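Long-range contacts in NADP-dependent alcohol dehydrogenase (Entamoeba histolytica, PDB 2OUI), which catalyses the NADP-dependent interconversion of alcohols and their carbonyl compounds, as a zinc-containing tetrameric enzyme of the medium-chain dehydrogenase type: residues V29-L34 against I351-E356; I12-K17 against K329-L334; S70-L75 against E128-L133; P137-P142 against L308-K313. The protein carries 1 engineered substitution. All blocks are in the same frame, centred on the assembly; numbering follows the deposited sequence.

Contact 1: residues V29-L34 against I351-E356; sequences VRPLAL and IHYDDE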
loop_
_atom_site.group_PDB
_atom_site.type_symbol
_atom_site.label_atom_id
_atom_site.label_comp_id
_atom_site.label_asym_id
_atom_site.label_seq_id
_atom_site.Cartn_x
_atom_site.Cartn_y
_atom_site.Cartn_z
ATOM N N VAL A 29 -23.101 -0.325 30.042
ATOM C CA VAL A 29 -21.940 -0.979 30.643
ATOM C C VAL A 29 -21.593 -0.304 31.977
ATOM O O VAL A 29 -21.632 0.931 32.078
ATOM C CB VAL A 29 -20.707 -0.899 29.652
ATOM C CG1 VAL A 29 -19.447 -1.555 30.247
ATOM C CG2 VAL A 29 -21.038 -1.536 28.321
ATOM N N ARG A 30 -21.273 -1.100 33.002
ATOM C CA ARG A 30 -20.746 -0.550 34.263
ATOM C C ARG A 30 -19.235 -0.774 34.313
ATOM O O ARG A 30 -18.748 -1.820 33.850
ATOM C CB ARG A 30 -21.456 -1.190 35.473
ATOM C CG ARG A 30 -21.143 -2.655 35.705
ATOM C CD ARG A 30 -21.980 -3.175 36.923
ATOM N NE ARG A 30 -21.721 -4.575 37.253
ATOM C CZ ARG A 30 -22.360 -5.253 38.203
ATOM N NH1 ARG A 30 -23.317 -4.666 38.910
ATOM N NH2 ARG A 30 -22.043 -6.527 38.452
ATOM N N PRO A 31 -18.461 0.226 34.808
ATOM C CA PRO A 31 -16.992 0.059 34.792
ATOM C C PRO A 31 -16.448 -0.898 35.851
ATOM O O PRO A 31 -16.916 -0.869 37.005
ATOM C CB PRO A 31 -16.481 1.473 35.111
ATOM C CG PRO A 31 -17.557 2.076 35.992
ATOM C CD PRO A 31 -18.860 1.541 35.360
ATOM N N LEU A 32 -15.456 -1.706 35.458
ATOM C CA LEU A 32 -14.706 -2.599 36.356
ATOM C C LEU A 32 -13.275 -2.115 36.547
ATOM O O LEU A 32 -12.692 -2.332 37.581
ATOM C CB LEU A 32 -14.644 -4.012 35.788
ATOM C CG LEU A 32 -15.947 -4.801 35.633
ATOM C CD1 LEU A 32 -15.609 -6.125 34.984
ATOM C CD2 LEU A 32 -16.611 -4.996 36.988
ATOM N N ALA A 33 -12.704 -1.481 35.526
ATOM C CA ALA A 33 -11.398 -0.849 35.683
ATOM C C ALA A 33 -11.372 0.362 34.758
ATOM O O ALA A 33 -11.919 0.314 33.650
ATOM C CB ALA A 33 -10.253 -1.829 35.373
ATOM N N LEU A 34 -10.803 1.462 35.251
ATOM C CA LEU A 34 -10.799 2.732 34.511
ATOM C C LEU A 34 -9.421 3.339 34.561
ATOM O O LEU A 34 -8.703 3.122 35.532
ATOM C CB LEU A 34 -11.766 3.730 35.192
ATOM C CG LEU A 34 -13.263 3.370 35.116
ATOM C CD1 LEU A 34 -14.080 4.327 35.988
ATOM C CD2 LEU A 34 -13.789 3.368 33.661
ATOM N N ILE A 351 -13.008 -1.002 40.228
ATOM C CA ILE A 351 -14.337 -0.854 40.823
ATOM C C ILE A 351 -14.967 -2.243 40.972
ATOM O O ILE A 351 -14.966 -3.036 40.033
ATOM C CB ILE A 351 -15.284 0.031 39.958
ATOM C CG1 ILE A 351 -14.700 1.429 39.696
ATOM C CG2 ILE A 351 -16.647 0.183 40.635
ATOM C CD1 ILE A 351 -13.867 1.517 38.446
ATOM N N HIS A 352 -15.492 -2.521 42.155
ATOM C CA HIS A 352 -16.111 -3.816 42.463
ATOM C C HIS A 352 -17.613 -3.727 42.722
ATOM O O HIS A 352 -18.129 -2.680 43.141
ATOM C CB HIS A 352 -15.434 -4.469 43.673
ATOM C CG HIS A 352 -14.038 -4.931 43.401
ATOM N ND1 HIS A 352 -12.936 -4.348 43.987
ATOM C CD2 HIS A 352 -13.561 -5.904 42.590
ATOM C CE1 HIS A 352 -11.841 -4.954 43.563
ATOM N NE2 HIS A 352 -12.193 -5.901 42.714
ATOM N N TYR A 353 -18.306 -4.840 42.474
ATOM C CA TYR A 353 -19.735 -4.940 42.712
ATOM C C TYR A 353 -20.027 -6.273 43.407
ATOM O O TYR A 353 -19.320 -7.251 43.165
ATOM C CB TYR A 353 -20.488 -4.878 41.385
ATOM C CG TYR A 353 -20.145 -3.656 40.549
ATOM C CD1 TYR A 353 -19.129 -3.704 39.615
ATOM C CD2 TYR A 353 -20.843 -2.454 40.721
ATOM C CE1 TYR A 353 -18.809 -2.593 38.858
ATOM C CE2 TYR A 353 -20.538 -1.325 39.945
ATOM C CZ TYR A 353 -19.524 -1.407 39.033
ATOM O OH TYR A 353 -19.210 -0.294 38.289
ATOM N N ASP A 354 -21.049 -6.303 44.262
ATOM C CA ASP A 354 -21.489 -7.545 44.941
ATOM C C ASP A 354 -21.823 -8.704 44.003
ATOM O O ASP A 354 -21.610 -9.869 44.347
ATOM C CB ASP A 354 -22.708 -7.266 45.816
ATOM C CG ASP A 354 -22.363 -6.453 47.038
ATOM O OD1 ASP A 354 -23.301 -5.898 47.654
ATOM O OD2 ASP A 354 -21.158 -6.371 47.388
ATOM N N ASP A 355 -22.361 -8.372 42.828
ATOM C CA ASP A 355 -22.762 -9.369 41.846
ATOM C C ASP A 355 -21.837 -9.372 40.627
ATOM O O ASP A 355 -22.245 -9.779 39.537
ATOM C CB ASP A 355 -24.221 -9.135 41.431
ATOM C CG ASP A 355 -24.483 -7.709 40.923
ATOM O OD1 ASP A 355 -23.566 -6.852 40.918
ATOM O OD2 ASP A 355 -25.632 -7.450 40.509
ATOM N N GLU A 356 -20.591 -8.934 40.823
ATOM C CA GLU A 356 -19.599 -8.865 39.747
ATOM C C GLU A 356 -19.420 -10.223 39.066
ATOM O O GLU A 356 -19.210 -10.298 37.850
ATOM C CB GLU A 356 -18.260 -8.372 40.301
ATOM C CG GLU A 356 -17.193 -8.094 39.276
ATOM C CD GLU A 356 -15.917 -7.594 39.919
ATOM O OE1 GLU A 356 -15.957 -7.187 41.105
ATOM O OE2 GLU A 356 -14.873 -7.612 39.241
#
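With CG of Arg30 set between its backbone N and carbonyl carbon (chi1 69°) and the chain straight from there to NE, the arginine runs out over the ring of Tyr353, whose own CG is anti to the carbonyl carbon (chi1 -54°). The arginine and tyrosine side chains point opposite ways as they overlap, so that the guanidinium comes to rest flat on the base of the ring, the planes 2° apart. CZ of Arg30 sits 4.0 Å from the centroid of the Tyr353 ring, a cation-pi stack, while Arg30 CD makes a CH-pi contact over the centre of the same face at 3.6 Å. Beyond the ring, NH1 and NH2 of Arg30 grip one oxygen, Asp355 OD1, end-on; the NH2 bond is 2.9 Å long and arrives from above the carboxylate plane. NH2 also donates to Gln64, which would further fix the guanidinium's rotation. At the far end of the ring, Tyr353 OH donates to Pro31 O over 2.7 Å. Leu32 CD2 packs along the CD1-CE1 edge, 3.8 Å from Tyr353 CE1. Ile351 N then closes a nearly straight backbone bond of 3.0 Å to Leu32 O. On the apolar flank CD1 of Ile351 meets CD1 of Leu34 at 3.7 Å. Together these contacts tie the chain's C-terminal tail, turned back by a type I turn from Tyr353 to Glu356, against the catalytic-domain sheet. Strand 27-34 runs antiparallel to 61-68, with a classic bulge at Leu32 and Ala33 opposite Val62, and pairs also with strand 346-350, from which the tail emerges.

Contact 2: residues I12-K17 against K329-L334; sequences IGWIEK and KVEDAL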
loop_
_atom_site.group_PDB
_atom_site.type_symbol
_atom_site.label_atom_id
_atom_site.label_comp_id
_atom_site.label_asym_id
_atom_site.label_seq_id
_atom_site.Cartn_x
_atom_site.Cartn_y
_atom_site.Cartn_z
ATOM N N ILE A 12 -13.889 20.747 36.838
ATOM C CA ILE A 12 -14.439 19.390 36.857
ATOM C C ILE A 12 -15.152 19.142 38.165
ATOM O O ILE A 12 -14.843 19.770 39.173
ATOM C CB ILE A 12 -13.369 18.266 36.627
ATOM C CG1 ILE A 12 -12.428 18.103 37.842
ATOM C CG2 ILE A 12 -12.601 18.482 35.332
ATOM C CD1 ILE A 12 -11.372 16.969 37.603
ATOM N N GLY A 13 -16.120 18.230 38.144
ATOM C CA GLY A 13 -16.828 17.853 39.354
ATOM C C GLY A 13 -17.837 16.749 39.078
ATOM O O GLY A 13 -18.155 16.449 37.927
ATOM N N TRP A 14 -18.329 16.138 40.147
ATOM C CA TRP A 14 -19.326 15.079 40.039
ATOM C C TRP A 14 -20.710 15.664 39.779
ATOM O O TRP A 14 -21.131 16.605 40.453
ATOM C CB TRP A 14 -19.329 14.225 41.319
ATOM C CG TRP A 14 -18.034 13.499 41.459
ATOM C CD1 TRP A 14 -16.904 13.946 42.084
ATOM C CD2 TRP A 14 -17.701 12.217 40.888
ATOM N NE1 TRP A 14 -15.894 13.008 41.965
ATOM C CE2 TRP A 14 -16.348 11.943 41.238
ATOM C CE3 TRP A 14 -18.424 11.257 40.149
ATOM C CZ2 TRP A 14 -15.684 10.756 40.850
ATOM C CZ3 TRP A 14 -17.764 10.059 39.759
ATOM C CH2 TRP A 14 -16.408 9.827 40.124
ATOM N N ILE A 15 -21.410 15.088 38.811
ATOM C CA ILE A 15 -22.788 15.474 38.493
ATOM C C ILE A 15 -23.687 14.236 38.395
ATOM O O ILE A 15 -23.202 13.101 38.368
ATOM C CB ILE A 15 -22.860 16.277 37.153
ATOM C CG1 ILE A 15 -22.416 15.416 35.975
ATOM C CG2 ILE A 15 -22.030 17.581 37.259
ATOM C CD1 ILE A 15 -22.622 16.032 34.597
ATOM N N GLU A 16 -24.994 14.459 38.332
ATOM C CA GLU A 16 -25.971 13.371 38.150
ATOM C C GLU A 16 -26.556 13.475 36.746
ATOM O O GLU A 16 -26.903 14.565 36.275
ATOM C CB GLU A 16 -27.090 13.460 39.183
ATOM C CG GLU A 16 -26.638 13.325 40.631
ATOM C CD GLU A 16 -26.506 11.878 41.088
ATOM O OE1 GLU A 16 -26.728 10.946 40.271
ATOM O OE2 GLU A 16 -26.182 11.674 42.285
ATOM N N LYS A 17 -26.622 12.338 36.066
ATOM C CA LYS A 17 -27.140 12.252 34.716
ATOM C C LYS A 17 -28.101 11.065 34.704
ATOM O O LYS A 17 -27.989 10.149 35.536
ATOM C CB LYS A 17 -26.007 12.065 33.697
ATOM C CG LYS A 17 -25.028 13.239 33.646
ATOM C CD LYS A 17 -24.372 13.431 32.292
ATOM C CE LYS A 17 -24.991 14.595 31.528
ATOM N NZ LYS A 17 -24.343 14.732 30.209
ATOM N N LYS A 329 -12.356 7.494 43.100
ATOM C CA LYS A 329 -10.918 7.735 42.893
ATOM C C LYS A 329 -10.506 8.117 41.472
ATOM O O LYS A 329 -9.352 8.497 41.275
ATOM C CB LYS A 329 -10.062 6.560 43.386
ATOM C CG LYS A 329 -10.242 6.210 44.846
ATOM C CD LYS A 329 -9.904 7.346 45.772
ATOM C CE LYS A 329 -10.265 6.969 47.204
ATOM N NZ LYS A 329 -9.963 8.074 48.142
ATOM N N VAL A 330 -11.417 8.056 40.495
ATOM C CA VAL A 330 -11.083 8.542 39.139
ATOM C C VAL A 330 -10.735 10.025 39.169
ATOM O O VAL A 330 -9.931 10.490 38.353
ATOM C CB VAL A 330 -12.141 8.240 38.026
ATOM C CG1 VAL A 330 -12.340 6.748 37.870
ATOM C CG2 VAL A 330 -13.464 8.945 38.268
ATOM N N GLU A 331 -11.324 10.766 40.108
ATOM C CA GLU A 331 -10.975 12.176 40.223
ATOM C C GLU A 331 -9.516 12.352 40.639
ATOM O O GLU A 331 -8.762 13.111 39.998
ATOM C CB GLU A 331 -11.908 12.901 41.175
ATOM C CG GLU A 331 -11.643 14.390 41.223
ATOM C CD GLU A 331 -12.749 15.140 41.934
ATOM O OE1 GLU A 331 -13.398 14.547 42.827
ATOM O OE2 GLU A 331 -12.962 16.320 41.601
ATOM N N ASP A 332 -9.110 11.624 41.675
ATOM C CA ASP A 332 -7.704 11.589 42.104
ATOM C C ASP A 332 -6.786 11.174 40.963
ATOM O O ASP A 332 -5.748 11.816 40.728
ATOM C CB ASP A 332 -7.528 10.623 43.274
ATOM C CG ASP A 332 -8.473 10.909 44.418
ATOM O OD1 ASP A 332 -9.713 10.833 44.237
ATOM O OD2 ASP A 332 -7.964 11.191 45.518
ATOM N N ALA A 333 -7.176 10.120 40.242
ATOM C CA ALA A 333 -6.377 9.603 39.153
ATOM C C ALA A 333 -6.243 10.640 38.038
ATOM O O ALA A 333 -5.156 10.818 37.477
ATOM C CB ALA A 333 -6.966 8.321 38.610
ATOM N N LEU A 334 -7.327 11.338 37.714
ATOM C CA LEU A 334 -7.240 12.328 36.627
ATOM C C LEU A 334 -6.328 13.488 37.028
ATOM O O LEU A 334 -5.561 13.989 36.207
ATOM C CB LEU A 334 -8.622 12.848 36.216
ATOM C CG LEU A 334 -8.674 13.903 35.100
ATOM C CD1 LEU A 334 -8.039 13.427 33.782
ATOM C CD2 LEU A 334 -10.122 14.366 34.883
HETATM O O HOH W 1 -13.999 18.659 41.943
#
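Trp14 and Glu331 make the one direct polar bond between strand 12-16 and helix 329-334: Trp14 NE1 donates to Glu331 OE1 over 3.1 Å, with a bent N-H...O angle of 143°. The oxygen lies near the indole plane; the donor comes from above the carboxylate plane, and the two planes are 76° apart. An extended chain, CG anti to the backbone N (chi1 -175°), carries the glutamate from the helix across to the strand. The closer apolar packing lies beneath this bond. There CH2 of Trp14, at the six-membered end of the indole, meets CG2 of Val330 at 3.6 Å. Further along, Ile12 CD1 touches Leu334 CD2 at 4.0 Å, and both residues also pack on Leu57. The other side is looser and wetter. Glu331 OE2 comes no nearer to the side-chain carbons of Ile12 than 4.2 Å at CG1, and a water bridges instead, giving hydrogen bonds to Glu331 OE2 (2.6 Å) and to Ile12 O (3.1 Å). Thus each carboxylate oxygen reaches the strand by its own route, one directly and one through solvent. The segment axes run roughly antiparallel and come within 10.1 Å of each other. Strand 11-16 is an outer strand of a small antiparallel sheet, bonded to strand 2-8; helix 329-339 follows strand 320-325, and helix 38-46 packs against both Ile12 and Leu334.

Contact 3: residues S70-L75 against E128-L133; sequences SLVKRL and EADANL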
loop_
_atom_site.group_PDB
_atom_site.type_symbol
_atom_site.label_atom_id
_atom_site.label_comp_id
_atom_site.label_asym_id
_atom_site.label_seq_id
_atom_site.Cartn_x
_atom_site.Cartn_y
_atom_site.Cartn_z
ATOM N N SER A 70 -32.364 -4.836 21.756
ATOM C CA SER A 70 -33.081 -5.987 21.216
ATOM C C SER A 70 -32.407 -6.664 20.022
ATOM O O SER A 70 -32.743 -7.803 19.701
ATOM C CB SER A 70 -34.517 -5.603 20.874
ATOM O OG SER A 70 -34.556 -4.638 19.834
ATOM N N LEU A 71 -31.455 -5.989 19.375
ATOM C CA LEU A 71 -30.801 -6.581 18.205
ATOM C C LEU A 71 -29.343 -6.953 18.450
ATOM O O LEU A 71 -28.593 -7.227 17.496
ATOM C CB LEU A 71 -30.903 -5.637 17.007
ATOM C CG LEU A 71 -32.294 -5.408 16.415
ATOM C CD1 LEU A 71 -32.137 -4.473 15.237
ATOM C CD2 LEU A 71 -32.949 -6.739 16.013
ATOM N N VAL A 72 -28.943 -6.957 19.723
ATOM C CA VAL A 72 -27.582 -7.323 20.111
ATOM C C VAL A 72 -27.511 -8.842 20.103
ATOM O O VAL A 72 -28.330 -9.493 20.746
ATOM C CB VAL A 72 -27.203 -6.715 21.488
ATOM C CG1 VAL A 72 -25.904 -7.308 21.990
ATOM C CG2 VAL A 72 -27.046 -5.165 21.377
ATOM N N LYS A 73 -26.542 -9.400 19.373
ATOM C CA LYS A 73 -26.458 -10.855 19.160
ATOM C C LYS A 73 -25.241 -11.526 19.801
ATOM O O LYS A 73 -25.261 -12.736 20.016
ATOM C CB LYS A 73 -26.435 -11.179 17.654
ATOM C CG LYS A 73 -27.699 -10.820 16.904
ATOM C CD LYS A 73 -27.423 -10.744 15.408
ATOM C CE LYS A 73 -28.703 -10.474 14.631
ATOM N NZ LYS A 73 -28.446 -10.439 13.156
ATOM N N ARG A 74 -24.185 -10.752 20.081
ATOM C CA ARG A 74 -22.901 -11.335 20.453
ATOM C C ARG A 74 -22.638 -11.201 21.956
ATOM O O ARG A 74 -21.694 -11.808 22.498
ATOM C CB ARG A 74 -21.753 -10.671 19.668
ATOM C CG ARG A 74 -21.858 -10.744 18.145
ATOM C CD ARG A 74 -20.585 -10.180 17.489
ATOM N NE ARG A 74 -19.427 -11.019 17.764
ATOM C CZ ARG A 74 -19.063 -12.068 17.026
ATOM N NH1 ARG A 74 -19.754 -12.406 15.945
ATOM N NH2 ARG A 74 -17.990 -12.774 17.360
ATOM N N LEU A 75 -23.468 -10.406 22.619
ATOM C CA LEU A 75 -23.208 -10.008 24.002
ATOM C C LEU A 75 -24.403 -10.271 24.861
ATOM O O LEU A 75 -25.542 -10.225 24.395
ATOM C CB LEU A 75 -22.915 -8.512 24.066
ATOM C CG LEU A 75 -21.702 -8.071 23.255
ATOM C CD1 LEU A 75 -21.764 -6.553 23.090
ATOM C CD2 LEU A 75 -20.401 -8.525 23.943
ATOM N N GLU A 128 -23.542 0.628 18.743
ATOM C CA GLU A 128 -23.120 -0.536 17.932
ATOM C C GLU A 128 -22.303 -1.550 18.748
ATOM O O GLU A 128 -21.171 -1.899 18.411
ATOM C CB GLU A 128 -22.397 -0.065 16.649
ATOM C CG GLU A 128 -23.410 0.610 15.703
ATOM C CD GLU A 128 -22.772 1.183 14.459
ATOM O OE1 GLU A 128 -21.789 0.587 13.963
ATOM O OE2 GLU A 128 -23.284 2.220 13.974
ATOM N N ALA A 129 -22.904 -2.026 19.839
ATOM C CA ALA A 129 -22.162 -2.806 20.829
ATOM C C ALA A 129 -21.539 -4.120 20.304
ATOM O O ALA A 129 -20.443 -4.487 20.727
ATOM C CB ALA A 129 -23.053 -3.091 22.046
ATOM N N ASP A 130 -22.225 -4.836 19.419
ATOM C CA ASP A 130 -21.652 -6.059 18.859
ATOM C C ASP A 130 -20.369 -5.745 18.127
ATOM O O ASP A 130 -19.420 -6.521 18.163
ATOM C CB ASP A 130 -22.622 -6.733 17.865
ATOM C CG ASP A 130 -23.649 -7.616 18.559
ATOM O OD1 ASP A 130 -23.470 -7.917 19.761
ATOM O OD2 ASP A 130 -24.639 -8.014 17.896
ATOM N N ALA A 131 -20.340 -4.595 17.448
ATOM C CA ALA A 131 -19.200 -4.237 16.621
ATOM C C ALA A 131 -18.092 -3.623 17.485
ATOM O O ALA A 131 -16.916 -3.749 17.169
ATOM C CB ALA A 131 -19.633 -3.241 15.567
ATOM N N ASN A 132 -18.469 -2.966 18.581
ATOM C CA ASN A 132 -17.544 -2.151 19.343
ATOM C C ASN A 132 -17.028 -2.690 20.681
ATOM O O ASN A 132 -16.175 -2.059 21.280
ATOM C CB ASN A 132 -18.133 -0.748 19.540
ATOM C CG ASN A 132 -18.086 0.052 18.269
ATOM O OD1 ASN A 132 -17.126 -0.067 17.516
ATOM N ND2 ASN A 132 -19.130 0.836 17.999
ATOM N N LEU A 133 -17.531 -3.836 21.147
ATOM C CA LEU A 133 -17.052 -4.406 22.418
ATOM C C LEU A 133 -16.413 -5.799 22.232
ATOM O O LEU A 133 -17.012 -6.679 21.607
ATOM C CB LEU A 133 -18.215 -4.508 23.412
ATOM C CG LEU A 133 -18.763 -3.143 23.877
ATOM C CD1 LEU A 133 -19.989 -3.337 24.751
ATOM C CD2 LEU A 133 -17.693 -2.311 24.584
HETATM O O HOH W 2 -26.189 -5.901 16.766
#
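Asp130 has far more surface buried here than any other residue, and its carboxylate is taken up by the backbone of the facing loop. Lys73 N donates to Asp130 OD2 over 2.8 Å, nearly straight and on the syn lone pair; the next amide, Arg74 N, reaches Asp130 OD1 over 2.9 Å, from above the carboxylate plane. Two successive N-H groups thus hold the two oxygens and fix the carboxylate's rotation. OD2 accepts as well from a water, 2.9 Å away, that also donates to Leu71 O. Carbon atoms also crowd the carboxylate: Val72 CG1 close to OD1, and CB and CG of Arg74. Leu75, second in buried surface, works on the core side. With CG anti to the carbonyl carbon (chi1 -60°), its branch turns toward the helix and sets CD1 against Ala129 and, just past the helix, Leu133: CD1 is 3.4 Å from Ala129 O, 3.8 Å from Ala129 CB and 4.0 Å from Leu133 CD1. Arg74, third, lends mainly its aliphatic part, since the chain bends at chi3 (67°) and its NE stays 5.5 Å from Asp130 OD1. The contact therefore fastens the loop linking strands 61-68 and 80-83 to the short helix after strand 124-126. Leu75 and Leu133 both pack on Val81 of strand 80-83, Ala129 and Leu133 reach strand 27-34, and Ala131 O accepts a bond from Gln96 of a second subunit.

Contact 4: residues P137-P142 against L308-K313; sequences PRDIKP and LISTGK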
loop_
_atom_site.group_PDB
_atom_site.type_symbol
_atom_site.label_atom_id
_atom_site.label_comp_id
_atom_site.label_asym_id
_atom_site.label_seq_id
_atom_site.Cartn_x
_atom_site.Cartn_y
_atom_site.Cartn_z
ATOM N N PRO A 137 -10.630 -11.529 27.586
ATOM C CA PRO A 137 -10.097 -12.895 27.697
ATOM C C PRO A 137 -9.835 -13.275 29.158
ATOM O O PRO A 137 -9.385 -12.434 29.945
ATOM C CB PRO A 137 -8.789 -12.818 26.914
ATOM C CG PRO A 137 -9.020 -11.659 25.939
ATOM C CD PRO A 137 -9.753 -10.665 26.779
ATOM N N ARG A 138 -10.113 -14.528 29.508
ATOM C CA ARG A 138 -9.992 -14.985 30.893
ATOM C C ARG A 138 -8.557 -14.864 31.455
ATOM O O ARG A 138 -8.378 -14.757 32.669
ATOM C CB ARG A 138 -10.554 -16.407 31.046
ATOM C CG ARG A 138 -12.088 -16.493 30.878
ATOM C CD ARG A 138 -12.669 -17.894 31.205
ATOM N NE ARG A 138 -13.962 -18.120 30.537
ATOM C CZ ARG A 138 -15.158 -18.084 31.135
ATOM N NH1 ARG A 138 -15.262 -17.845 32.439
ATOM N NH2 ARG A 138 -16.263 -18.295 30.426
ATOM N N ASP A 139 -7.548 -14.825 30.575
ATOM C CA ASP A 139 -6.145 -14.774 31.002
ATOM C C ASP A 139 -5.552 -13.344 31.029
ATOM O O ASP A 139 -4.318 -13.172 31.106
ATOM C CB ASP A 139 -5.294 -15.727 30.136
ATOM C CG ASP A 139 -5.171 -15.270 28.672
ATOM O OD1 ASP A 139 -5.955 -14.419 28.192
ATOM O OD2 ASP A 139 -4.259 -15.769 27.989
ATOM N N ILE A 140 -6.413 -12.321 30.959
ATOM C CA ILE A 140 -5.935 -10.935 31.051
ATOM C C ILE A 140 -6.580 -10.229 32.245
ATOM O O ILE A 140 -7.802 -10.227 32.381
ATOM C CB ILE A 140 -6.179 -10.113 29.757
ATOM C CG1 ILE A 140 -5.587 -10.831 28.534
ATOM C CG2 ILE A 140 -5.570 -8.715 29.897
ATOM C CD1 ILE A 140 -5.674 -10.043 27.219
ATOM N N LYS A 141 -5.754 -9.627 33.102
ATOM C CA LYS A 141 -6.271 -8.892 34.259
ATOM C C LYS A 141 -6.983 -7.630 33.790
ATOM O O LYS A 141 -6.507 -6.946 32.865
ATOM C CB LYS A 141 -5.134 -8.532 35.218
ATOM C CG LYS A 141 -4.518 -9.759 35.870
ATOM C CD LYS A 141 -3.033 -9.593 36.080
ATOM C CE LYS A 141 -2.702 -9.186 37.490
ATOM N NZ LYS A 141 -1.249 -9.393 37.704
ATOM N N PRO A 142 -8.120 -7.303 34.410
ATOM C CA PRO A 142 -8.787 -6.064 33.987
ATOM C C PRO A 142 -7.844 -4.857 33.894
ATOM O O PRO A 142 -7.936 -4.077 32.943
ATOM C CB PRO A 142 -9.862 -5.858 35.062
ATOM C CG PRO A 142 -10.130 -7.249 35.599
ATOM C CD PRO A 142 -8.850 -8.025 35.477
ATOM N N LEU A 308 -1.923 -10.266 21.743
ATOM C CA LEU A 308 -0.496 -10.095 22.076
ATOM C C LEU A 308 -0.250 -10.271 23.566
ATOM O O LEU A 308 0.812 -10.747 23.964
ATOM C CB LEU A 308 0.020 -8.723 21.644
ATOM C CG LEU A 308 0.071 -8.547 20.116
ATOM C CD1 LEU A 308 0.561 -7.163 19.707
ATOM C CD2 LEU A 308 0.979 -9.619 19.532
ATOM N N ILE A 309 -1.220 -9.859 24.387
ATOM C CA ILE A 309 -1.111 -10.047 25.831
ATOM C C ILE A 309 -1.290 -11.529 26.176
ATOM O O ILE A 309 -0.476 -12.107 26.893
ATOM C CB ILE A 309 -2.105 -9.172 26.629
ATOM C CG1 ILE A 309 -1.876 -7.676 26.345
ATOM C CG2 ILE A 309 -1.953 -9.428 28.136
ATOM C CD1 ILE A 309 -2.850 -6.761 27.115
ATOM N N SER A 310 -2.315 -12.152 25.605
ATOM C CA SER A 310 -2.653 -13.555 25.901
ATOM C C SER A 310 -1.579 -14.536 25.500
ATOM O O SER A 310 -1.419 -15.565 26.145
ATOM C CB SER A 310 -3.961 -13.940 25.211
ATOM O OG SER A 310 -5.045 -13.219 25.769
ATOM N N THR A 311 -0.841 -14.220 24.435
ATOM C CA THR A 311 0.242 -15.083 23.972
ATOM C C THR A 311 1.586 -14.779 24.650
ATOM O O THR A 311 2.585 -15.428 24.341
ATOM C CB THR A 311 0.451 -14.980 22.419
ATOM O OG1 THR A 311 0.653 -13.612 22.061
ATOM C CG2 THR A 311 -0.777 -15.509 21.652
ATOM N N GLY A 312 1.621 -13.796 25.553
ATOM C CA GLY A 312 2.836 -13.502 26.337
ATOM C C GLY A 312 3.832 -12.626 25.600
ATOM O O GLY A 312 5.010 -12.553 25.966
ATOM N N LYS A 313 3.345 -11.964 24.556
ATOM C CA LYS A 313 4.169 -11.128 23.670
ATOM C C LYS A 313 4.053 -9.625 23.927
ATOM O O LYS A 313 4.715 -8.816 23.261
ATOM C CB LYS A 313 3.808 -11.437 22.215
ATOM C CG LYS A 313 4.050 -12.889 21.858
ATOM C CD LYS A 313 3.865 -13.138 20.379
ATOM C CE LYS A 313 4.274 -14.555 20.064
ATOM N NZ LYS A 313 4.212 -14.815 18.576
#
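Ser310 OG donates to Asp139 OD1 over 2.9 Å, the one hydrogen bond that joins the loop 137-142 to the end of helix 298-310. The hydroxyl arrives on the syn side of the carboxylate, 15° out of its plane. Asp139 reaches it with CG placed between the backbone N and carbonyl carbon (chi1 68°), and its second oxygen then lies alongside the serine, OD2 being 3.3 Å from Ser310 CB. Ala306 O, one turn back in the serine's own helix, competes weakly for the same proton. Beneath the polar pair, Ile140 pushes CD1 into the angle between the two helix residues, 3.7 Å from Ile309 CB and 3.5 Å from Ser310 OG, while Pro137 CB borders the hydroxyl from another direction. A type I turn from Pro137 to Ile140 presents these three loop residues together, and the helix finishes in a Schellman motif at Gly312. Beyond it, Lys313 NZ bonds to Gly192 O and Gly211 O of a third subunit. The chemistry is thus a single hydrogen bond from a neutral hydroxyl to a presumably charged carboxylate, beside a buried isoleucine; with no salt bridge across it, the join rests on that bond and on apolar packing.

Contact 1 is the buried one, and its chemistry is the richest: a stacked arginine, a salt bridge and backbone bonding. Contacts 2 and 3 are partly buried and contact 4 lies at the surface; each relies on one acidic side chain, accepting from an indole in contact 2, from backbone amides in contact 3 and from a hydroxyl in contact 4. Strand 27-34 links much of this: Leu34 packs on Val330 of contact 2, Val29 on Leu133 of contact 3, and Ala33 touches Pro142 of contact 4. Contacts 2 and 3 stand apart, about 17 Å between nearest atoms, whereas contacts 3 and 4 adjoin along the chain. Other subunits reach contacts 3 and 4.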